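PDB 1Z02: 2-oxo-1,2-dihydroquinoline 8-monooxygenase, oxygenase component from Pseudomonas putida, which hydroxylates 2-oxo-1,2-dihydroquinoline at position 8, using a Rieske [2Fe-2S] cluster and a mononuclear iron, probably with electrons passed from the cluster to the iron. Local coordinates for residues Arg87-Ser92 with Ile103-His108; Ile41-Pro46 with Val296-Val301. One frame throughout, in Å; residues are numbered along the deposited sequence.

Contact 1: Arg87-Ser92 with Ile103-His108; sequences RGVRLS and ISCWYH. With FES (Fe2/s2 (inorganic) cluster), chain H.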
ATOM      1  N   ARG A  87      -8.391 -20.515  15.015  1.00 10.52           N
ATOM      2  CA  ARG A  87      -8.310 -19.072  14.835  1.00 10.86           C
ATOM      3  C   ARG A  87      -7.584 -18.574  13.582  1.00 10.61           C
ATOM      4  O   ARG A  87      -6.984 -17.501  13.584  1.00  9.52           O
ATOM      5  CB  ARG A  87      -7.737 -18.437  16.104  1.00 11.00           C
ATOM      6  CG  ARG A  87      -8.544 -18.838  17.333  1.00 14.43           C
ATOM      7  CD  ARG A  87      -8.266 -17.976  18.540  1.00 14.03           C
ATOM      8  NE  ARG A  87      -8.686 -16.596  18.316  1.00 14.62           N
ATOM      9  CZ  ARG A  87      -8.810 -15.689  19.276  1.00 13.88           C
ATOM     10  NH1 ARG A  87      -9.192 -14.459  18.971  1.00 13.71           N
ATOM     11  NH2 ARG A  87      -8.560 -16.013  20.536  1.00 12.39           N
ATOM     12  N   GLY A  88      -7.653 -19.376  12.521  1.00 10.06           N
ATOM     13  CA  GLY A  88      -7.112 -19.000  11.219  1.00 10.03           C
ATOM     14  C   GLY A  88      -5.638 -18.812  10.947  1.00  9.20           C
ATOM     15  O   GLY A  88      -5.268 -18.199   9.940  1.00 10.01           O
ATOM     16  N   VAL A  89      -4.805 -19.320  11.844  1.00  7.79           N
ATOM     17  CA  VAL A  89      -3.366 -19.245  11.698  1.00  7.94           C
ATOM     18  C   VAL A  89      -2.927 -20.157  10.563  1.00  9.17           C
ATOM     19  O   VAL A  89      -3.520 -21.217  10.331  1.00  8.12           O
ATOM     20  CB  VAL A  89      -2.670 -19.705  12.996  1.00 10.66           C
ATOM     21  CG1 VAL A  89      -1.200 -19.903  12.768  1.00 12.77           C
ATOM     22  CG2 VAL A  89      -2.894 -18.684  14.089  1.00 11.95           C
ATOM     23  N   ARG A  90      -1.887 -19.731   9.856  1.00  8.86           N
ATOM     24  CA  ARG A  90      -1.307 -20.496   8.758  1.00 10.64           C
ATOM     25  C   ARG A  90      -0.413 -21.566   9.394  1.00 11.06           C
ATOM     26  O   ARG A  90       0.582 -21.244  10.057  1.00 10.47           O
ATOM     27  CB  ARG A  90      -0.478 -19.560   7.872  1.00 11.85           C
ATOM     28  CG  ARG A  90      -0.786 -19.682   6.397  1.00 15.52           C
ATOM     29  CD  ARG A  90      -0.519 -18.429   5.584  1.00 12.09           C
ATOM     30  NE  ARG A  90       0.454 -17.508   6.155  1.00 12.15           N
ATOM     31  CZ  ARG A  90       0.866 -16.403   5.535  1.00 13.79           C
ATOM     32  NH1 ARG A  90       1.750 -15.589   6.111  1.00 12.19           N
ATOM     33  NH2 ARG A  90       0.406 -16.117   4.324  1.00 11.00           N
ATOM     34  N   LEU A  91      -0.772 -22.831   9.204  1.00  7.63           N
ATOM     35  CA  LEU A  91      -0.017 -23.938   9.777  1.00  8.36           C
ATOM     36  C   LEU A  91       1.443 -23.985   9.336  1.00  8.49           C
ATOM     37  O   LEU A  91       2.317 -24.355  10.119  1.00  8.48           O
ATOM     38  CB  LEU A  91      -0.684 -25.275   9.421  1.00  8.13           C
ATOM     39  CG  LEU A  91      -2.183 -25.405   9.723  1.00  8.58           C
ATOM     40  CD1 LEU A  91      -2.690 -26.719   9.141  1.00  7.82           C
ATOM     41  CD2 LEU A  91      -2.429 -25.355  11.220  1.00  7.69           C
ATOM     42  N   SER A  92       1.696 -23.601   8.088  1.00  5.93           N
ATOM     43  CA  SER A  92       3.032 -23.619   7.506  1.00  7.73           C
ATOM     44  C   SER A  92       4.026 -22.607   8.064  1.00  9.24           C
ATOM     45  O   SER A  92       5.213 -22.731   7.818  1.00  9.51           O
ATOM     46  CB  SER A  92       2.934 -23.411   5.988  1.00  7.89           C
ATOM     47  OG  SER A  92       2.530 -22.089   5.683  1.00 12.27           O
ATOM     48  N   ILE A 103      -0.421 -33.140  11.119  1.00 12.18           N
ATOM     49  CA  ILE A 103       0.237 -31.839  11.123  1.00 10.14           C
ATOM     50  C   ILE A 103      -0.551 -31.032  12.146  1.00 10.53           C
ATOM     51  O   ILE A 103      -1.782 -31.053  12.149  1.00 10.83           O
ATOM     52  CB  ILE A 103       0.217 -31.117   9.737  1.00  9.61           C
ATOM     53  CG1 ILE A 103       1.035 -29.822   9.845  1.00  8.69           C
ATOM     54  CG2 ILE A 103      -1.218 -30.831   9.287  1.00  7.67           C
ATOM     55  CD1 ILE A 103       1.168 -29.041   8.589  1.00  9.80           C
ATOM     56  N   SER A 104       0.150 -30.343  13.039  1.00  8.76           N
ATOM     57  CA  SER A 104      -0.536 -29.573  14.056  1.00 10.28           C
ATOM     58  C   SER A 104      -0.352 -28.088  13.886  1.00  9.82           C
ATOM     59  O   SER A 104       0.593 -27.635  13.237  1.00 11.86           O
ATOM     60  CB  SER A 104      -0.036 -29.967  15.442  1.00 10.79           C
ATOM     61  OG  SER A 104      -0.243 -31.345  15.678  1.00 12.60           O
ATOM     62  N   CYS A 105      -1.276 -27.328  14.464  1.00 10.52           N
ATOM     63  CA  CYS A 105      -1.178 -25.886  14.418  1.00 10.10           C
ATOM     64  C   CYS A 105      -0.234 -25.542  15.557  1.00 11.10           C
ATOM     65  O   CYS A 105      -0.363 -26.083  16.661  1.00  9.58           O
ATOM     66  CB  CYS A 105      -2.534 -25.236  14.651  1.00  9.52           C
ATOM     67  SG  CYS A 105      -2.442 -23.435  14.714  1.00 10.95           S
ATOM     68  N   TRP A 106       0.715 -24.653  15.282  1.00  9.42           N
ATOM     69  CA  TRP A 106       1.707 -24.246  16.268  1.00 10.13           C
ATOM     70  C   TRP A 106       1.201 -23.307  17.355  1.00 10.74           C
ATOM     71  O   TRP A 106       1.969 -22.905  18.229  1.00 10.62           O
ATOM     72  CB  TRP A 106       2.908 -23.592  15.575  1.00  9.57           C
ATOM     73  CG  TRP A 106       2.536 -22.534  14.575  1.00 11.51           C
ATOM     74  CD1 TRP A 106       2.165 -22.730  13.278  1.00 11.29           C
ATOM     75  CD2 TRP A 106       2.517 -21.120  14.789  1.00 11.74           C
ATOM     76  NE1 TRP A 106       1.922 -21.524  12.662  1.00 10.82           N
ATOM     77  CE2 TRP A 106       2.136 -20.519  13.569  1.00 13.61           C
ATOM     78  CE3 TRP A 106       2.797 -20.301  15.890  1.00 14.82           C
ATOM     79  CZ2 TRP A 106       2.017 -19.130  13.426  1.00 15.19           C
ATOM     80  CZ3 TRP A 106       2.678 -18.917  15.744  1.00 16.81           C
ATOM     81  CH2 TRP A 106       2.296 -18.349  14.521  1.00 16.96           C
ATOM     82  N   TYR A 107      -0.073 -22.942  17.314  1.00  9.85           N
ATOM     83  CA  TYR A 107      -0.581 -22.054  18.342  1.00 11.86           C
ATOM     84  C   TYR A 107      -1.156 -22.859  19.506  1.00 12.92           C
ATOM     85  O   TYR A 107      -0.528 -22.945  20.556  1.00 12.97           O
ATOM     86  CB  TYR A 107      -1.633 -21.097  17.774  1.00 11.23           C
ATOM     87  CG  TYR A 107      -1.918 -19.905  18.669  1.00 14.88           C
ATOM     88  CD1 TYR A 107      -2.848 -18.936  18.302  1.00 17.37           C
ATOM     89  CD2 TYR A 107      -1.271 -19.758  19.892  1.00 13.52           C
ATOM     90  CE1 TYR A 107      -3.127 -17.855  19.133  1.00 17.15           C
ATOM     91  CE2 TYR A 107      -1.543 -18.688  20.723  1.00 14.53           C
ATOM     92  CZ  TYR A 107      -2.470 -17.743  20.345  1.00 15.70           C
ATOM     93  OH  TYR A 107      -2.751 -16.699  21.200  1.00 19.22           O
ATOM     94  N   HIS A 108      -2.332 -23.460  19.327  1.00 15.11           N
ATOM     95  CA  HIS A 108      -2.947 -24.233  20.405  1.00 15.04           C
ATOM     96  C   HIS A 108      -2.932 -25.739  20.170  1.00 16.28           C
ATOM     97  O   HIS A 108      -3.462 -26.499  20.976  1.00 19.96           O
ATOM     98  CB  HIS A 108      -4.388 -23.788  20.635  1.00 14.73           C
ATOM     99  CG  HIS A 108      -4.532 -22.336  20.960  1.00 13.61           C
ATOM    100  ND1 HIS A 108      -4.821 -21.382  20.008  1.00 13.49           N
ATOM    101  CD2 HIS A 108      -4.415 -21.672  22.132  1.00 13.89           C
ATOM    102  CE1 HIS A 108      -4.876 -20.193  20.581  1.00 13.20           C
ATOM    103  NE2 HIS A 108      -4.633 -20.342  21.870  1.00 14.04           N
TER
HETATM  104 FE1  FES H 500      -5.516 -22.278  17.898  1.00 12.86          FE
HETATM  105 FE2  FES H 500      -4.587 -23.067  15.558  1.00 10.32          FE
HETATM  106  S1  FES H 500      -4.856 -24.272  17.333  1.00 12.58           S
HETATM  107  S2  FES H 500      -5.148 -20.998  16.074  1.00 15.27           S
HETATM  108  O   HOH W   1       2.441 -26.912  11.564  1.00 10.76           O
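L91 and C105 mark the closest approach of two chain segments, CA to CA 5.2 Å, just past the short strand ending at S104, where the chain meets a cluster-binding loop. A water bridges the gap just there, donating to both L91 O and S104 O. The one direct bond across the contact comes from the W106 indole: its NE1 donates to R90 O at 2.9 Å, nearly straight at 164°. R90 O lies close to the indole plane, although NE1 stands 28° out of the plane of that carbonyl. With CG set between the backbone N and the carbonyl carbon (chi1 49°), W106 can turn its N-H edge to the neighbouring loop. V89 crosses the indole at about a right angle, CG1 coming in obliquely to 3.4 Å from CZ2. Further along the same loop, L91 presses CD2 tightly against CB of C105, at 3.4 Å. Both loops then reach the [2Fe-2S] cluster. C105 SG binds FE2 at 2.3 Å, and the Y107 backbone N donates to the same sulfur at 3.6 Å. H108 ND1 binds FE1 at 2.4 Å, while V89 CG2 covers the bridging sulfide S2 at 3.8 Å. C84 completes the ligands of FE2 and H86 those of FE1. Across the trimer interface R87 forms a salt bridge with E214 of the second subunit, and H108 NE2 is hydrogen-bonded to D218 of that subunit, holding the imidazole at its far nitrogen. Two loops, each giving one cysteine and one histidine, C84-X-H86 and C105-X2-H108, make up the signature of a Rieske [2Fe-2S] centre, here set against a neighbouring subunit.

Contact 2: Ile41-Pro46 with Val296-Val301; sequences INHWYP and VVLPGV
P299 packs into the corner formed by the rings of H43 and Y45, two side chains that leave the same side of strand 43-49. The proline belongs to the turn of a beta-hairpin, between strands 293-297 and 301-305 of the large antiparallel sheet in the Bet v 1-like catalytic half; strand 43-49 edges a small sheet of the Rieske half. A cis peptide before P299 shapes this turn, and G300 and V301 both face V297 as a classic beta bulge. The backbones stay apart, with H43 CA and P299 CA separated by 6.4 Å, so side chains do most of the joining. Y45 offers a ring face: P299 CG sits over it, 4.0 Å from the centroid of the Y45 ring and 29° off its normal, a CH-pi contact. Having CG anti to the carbonyl carbon (chi1 -70°) carries the phenol back along the strand beneath the proline, until Y45 OH is 3.4 Å from P299 CB. That hydroxyl is hydrogen-bonded to F40 O, which pins the far end of the ring. An alanine in place of Y45 would probably open a gap under the P299 ring and leave F40 O without this hydroxyl. H43 lays one imidazole face over P299 CA, and its CB packs 3.8 Å from CB of P299. On the remote rim of the imidazole, H43 NE2 lies 4.0 Å from L298 CB, the two side chains crossing at a slant. A weak bond from H43 ND1 to I41 O, 3.3 Å long, helps set the rotation of the ring. W44 turns its indole elsewhere, NE1 donating to P163 O, but its backbone takes part: W44 O sits 3.5 Å from P299 CG, at the tip of the proline ring.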
ATOM      1  N   ILE A  41     -10.886 -22.510 -10.590  1.00  7.90           N
ATOM      2  CA  ILE A  41     -10.677 -23.460  -9.512  1.00  8.40           C
ATOM      3  C   ILE A  41     -11.147 -24.846  -9.941  1.00  9.59           C
ATOM      4  O   ILE A  41     -11.864 -24.981 -10.933  1.00 11.49           O
ATOM      5  CB  ILE A  41     -11.411 -22.983  -8.232  1.00 11.14           C
ATOM      6  CG1 ILE A  41     -10.829 -23.689  -7.005  1.00 11.93           C
ATOM      7  CG2 ILE A  41     -12.904 -23.220  -8.360  1.00  9.55           C
ATOM      8  CD1 ILE A  41     -11.274 -23.085  -5.691  1.00 14.80           C
ATOM      9  N   ASN A  42     -10.738 -25.867  -9.193  1.00 10.49           N
ATOM     10  CA  ASN A  42     -11.067 -27.254  -9.493  1.00 11.33           C
ATOM     11  C   ASN A  42     -10.255 -27.684 -10.711  1.00 12.15           C
ATOM     12  O   ASN A  42     -10.791 -28.272 -11.653  1.00 13.00           O
ATOM     13  CB  ASN A  42     -12.565 -27.414  -9.773  1.00 11.89           C
ATOM     14  CG  ASN A  42     -13.416 -27.090  -8.565  1.00 11.58           C
ATOM     15  OD1 ASN A  42     -14.559 -26.663  -8.694  1.00 15.13           O
ATOM     16  ND2 ASN A  42     -12.866 -27.305  -7.382  1.00  7.95           N
ATOM     17  N   HIS A  43      -8.958 -27.372 -10.676  1.00 11.60           N
ATOM     18  CA  HIS A  43      -8.016 -27.710 -11.742  1.00 10.85           C
ATOM     19  C   HIS A  43      -6.667 -28.086 -11.135  1.00  9.82           C
ATOM     20  O   HIS A  43      -6.393 -27.758  -9.977  1.00 12.58           O
ATOM     21  CB  HIS A  43      -7.815 -26.520 -12.696  1.00 11.50           C
ATOM     22  CG  HIS A  43      -8.861 -26.406 -13.763  1.00 11.40           C
ATOM     23  ND1 HIS A  43      -9.994 -25.632 -13.622  1.00 11.68           N
ATOM     24  CD2 HIS A  43      -8.936 -26.956 -14.997  1.00  7.76           C
ATOM     25  CE1 HIS A  43     -10.718 -25.708 -14.724  1.00  7.50           C
ATOM     26  NE2 HIS A  43     -10.098 -26.505 -15.576  1.00 10.78           N
ATOM     27  N   TRP A  44      -5.835 -28.781 -11.910  1.00  8.99           N
ATOM     28  CA  TRP A  44      -4.508 -29.178 -11.441  1.00  7.74           C
ATOM     29  C   TRP A  44      -3.520 -28.053 -11.730  1.00  8.28           C
ATOM     30  O   TRP A  44      -3.574 -27.429 -12.791  1.00  7.52           O
ATOM     31  CB  TRP A  44      -4.012 -30.460 -12.144  1.00  8.88           C
ATOM     32  CG  TRP A  44      -4.691 -31.736 -11.719  1.00  9.61           C
ATOM     33  CD1 TRP A  44      -5.791 -32.313 -12.286  1.00 12.34           C
ATOM     34  CD2 TRP A  44      -4.302 -32.595 -10.637  1.00 10.08           C
ATOM     35  NE1 TRP A  44      -6.113 -33.479 -11.622  1.00 14.31           N
ATOM     36  CE2 TRP A  44      -5.217 -33.672 -10.606  1.00 11.70           C
ATOM     37  CE3 TRP A  44      -3.272 -32.556  -9.687  1.00  9.52           C
ATOM     38  CZ2 TRP A  44      -5.127 -34.705  -9.666  1.00 12.89           C
ATOM     39  CZ3 TRP A  44      -3.183 -33.584  -8.751  1.00  9.89           C
ATOM     40  CH2 TRP A  44      -4.110 -34.641  -8.747  1.00 10.72           C
ATOM     41  N   TYR A  45      -2.624 -27.797 -10.782  1.00  8.31           N
ATOM     42  CA  TYR A  45      -1.599 -26.763 -10.937  1.00  7.90           C
ATOM     43  C   TYR A  45      -0.294 -27.261 -10.339  1.00  8.06           C
ATOM     44  O   TYR A  45      -0.301 -28.098  -9.439  1.00  9.45           O
ATOM     45  CB  TYR A  45      -1.968 -25.479 -10.180  1.00  7.30           C
ATOM     46  CG  TYR A  45      -3.113 -24.684 -10.746  1.00  8.14           C
ATOM     47  CD1 TYR A  45      -4.404 -24.839 -10.249  1.00  8.36           C
ATOM     48  CD2 TYR A  45      -2.904 -23.764 -11.776  1.00  7.23           C
ATOM     49  CE1 TYR A  45      -5.460 -24.096 -10.760  1.00  9.13           C
ATOM     50  CE2 TYR A  45      -3.954 -23.016 -12.297  1.00  7.41           C
ATOM     51  CZ  TYR A  45      -5.233 -23.187 -11.785  1.00  8.60           C
ATOM     52  OH  TYR A  45      -6.288 -22.464 -12.294  1.00 11.84           O
ATOM     53  N   PRO A  46       0.844 -26.758 -10.836  1.00  8.57           N
ATOM     54  CA  PRO A  46       2.133 -27.180 -10.287  1.00  9.27           C
ATOM     55  C   PRO A  46       2.273 -26.408  -8.967  1.00 10.34           C
ATOM     56  O   PRO A  46       1.992 -25.204  -8.912  1.00  9.48           O
ATOM     57  CB  PRO A  46       3.122 -26.729 -11.362  1.00  8.64           C
ATOM     58  CG  PRO A  46       2.478 -25.500 -11.918  1.00  8.53           C
ATOM     59  CD  PRO A  46       1.032 -25.922 -12.039  1.00  8.59           C
ATOM     60  N   VAL A 296      -2.261 -24.302 -26.075  1.00 13.95           N
ATOM     61  CA  VAL A 296      -2.626 -23.957 -24.709  1.00 13.67           C
ATOM     62  C   VAL A 296      -3.886 -24.708 -24.276  1.00 13.49           C
ATOM     63  O   VAL A 296      -4.849 -24.823 -25.031  1.00 14.91           O
ATOM     64  CB  VAL A 296      -2.828 -22.413 -24.557  1.00 13.05           C
ATOM     65  CG1 VAL A 296      -3.937 -21.941 -25.478  1.00 15.61           C
ATOM     66  CG2 VAL A 296      -3.137 -22.056 -23.090  1.00  8.87           C
ATOM     67  N   VAL A 297      -3.857 -25.235 -23.058  1.00 14.40           N
ATOM     68  CA  VAL A 297      -4.981 -25.977 -22.511  1.00 13.77           C
ATOM     69  C   VAL A 297      -5.336 -25.463 -21.116  1.00 13.54           C
ATOM     70  O   VAL A 297      -4.498 -24.854 -20.436  1.00 10.73           O
ATOM     71  CB  VAL A 297      -4.651 -27.492 -22.395  1.00 15.94           C
ATOM     72  CG1 VAL A 297      -4.369 -28.077 -23.766  1.00 14.15           C
ATOM     73  CG2 VAL A 297      -3.445 -27.701 -21.474  1.00 15.82           C
ATOM     74  N   LEU A 298      -6.575 -25.706 -20.688  1.00 13.14           N
ATOM     75  CA  LEU A 298      -6.997 -25.290 -19.355  1.00 11.70           C
ATOM     76  C   LEU A 298      -6.144 -26.070 -18.345  1.00 12.03           C
ATOM     77  O   LEU A 298      -5.766 -27.204 -18.598  1.00  9.74           O
ATOM     78  CB  LEU A 298      -8.486 -25.622 -19.131  1.00 11.12           C
ATOM     79  CG  LEU A 298      -9.512 -24.623 -19.687  1.00 11.38           C
ATOM     80  CD1 LEU A 298     -10.912 -25.234 -19.700  1.00 10.82           C
ATOM     81  CD2 LEU A 298      -9.488 -23.374 -18.839  1.00 11.21           C
ATOM     82  N   PRO A 299      -5.828 -25.465 -17.186  1.00  9.74           N
ATOM     83  CA  PRO A 299      -6.231 -24.143 -16.690  1.00 10.00           C
ATOM     84  C   PRO A 299      -5.435 -22.965 -17.250  1.00  9.71           C
ATOM     85  O   PRO A 299      -5.603 -21.830 -16.799  1.00  9.98           O
ATOM     86  CB  PRO A 299      -6.047 -24.276 -15.183  1.00  8.95           C
ATOM     87  CG  PRO A 299      -4.825 -25.112 -15.084  1.00 10.74           C
ATOM     88  CD  PRO A 299      -5.076 -26.196 -16.148  1.00  9.52           C
ATOM     89  N   GLY A 300      -4.589 -23.243 -18.235  1.00  9.54           N
ATOM     90  CA  GLY A 300      -3.765 -22.211 -18.842  1.00  8.57           C
ATOM     91  C   GLY A 300      -2.326 -22.685 -18.881  1.00  9.61           C
ATOM     92  O   GLY A 300      -1.436 -22.076 -18.276  1.00  8.44           O
ATOM     93  N   VAL A 301      -2.100 -23.787 -19.592  1.00  8.84           N
ATOM     94  CA  VAL A 301      -0.768 -24.380 -19.696  1.00  9.98           C
ATOM     95  C   VAL A 301      -0.232 -24.338 -21.122  1.00 11.41           C
ATOM     96  O   VAL A 301      -0.864 -24.841 -22.046  1.00 10.71           O
ATOM     97  CB  VAL A 301      -0.770 -25.856 -19.218  1.00  9.50           C
ATOM     98  CG1 VAL A 301       0.649 -26.308 -18.948  1.00  7.91           C
ATOM     99  CG2 VAL A 301      -1.628 -26.004 -17.981  1.00 11.17           C
TER

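Overall arrangement
From the N terminus the chain first lays down residues 41-46, then runs through the Rieske part, where contact 1 closes a short loop of only ten intervening residues between 87-92 and 103-108. It continues into the catalytic half, where the hairpin at 296-301, with 249 residues separating it from the end of 41-46, comes back against that strand to close contact 2. Contact 1 therefore falls wholly within the long excursion that contact 2 closes; the two do not cross. Their centres are 29 Å apart. Contact 1 shapes the cluster end and faces a neighbouring subunit, whereas contact 2 lies near the centre of the folded chain and ties the small sheet containing strand 43-49 to the large catalytic sheet.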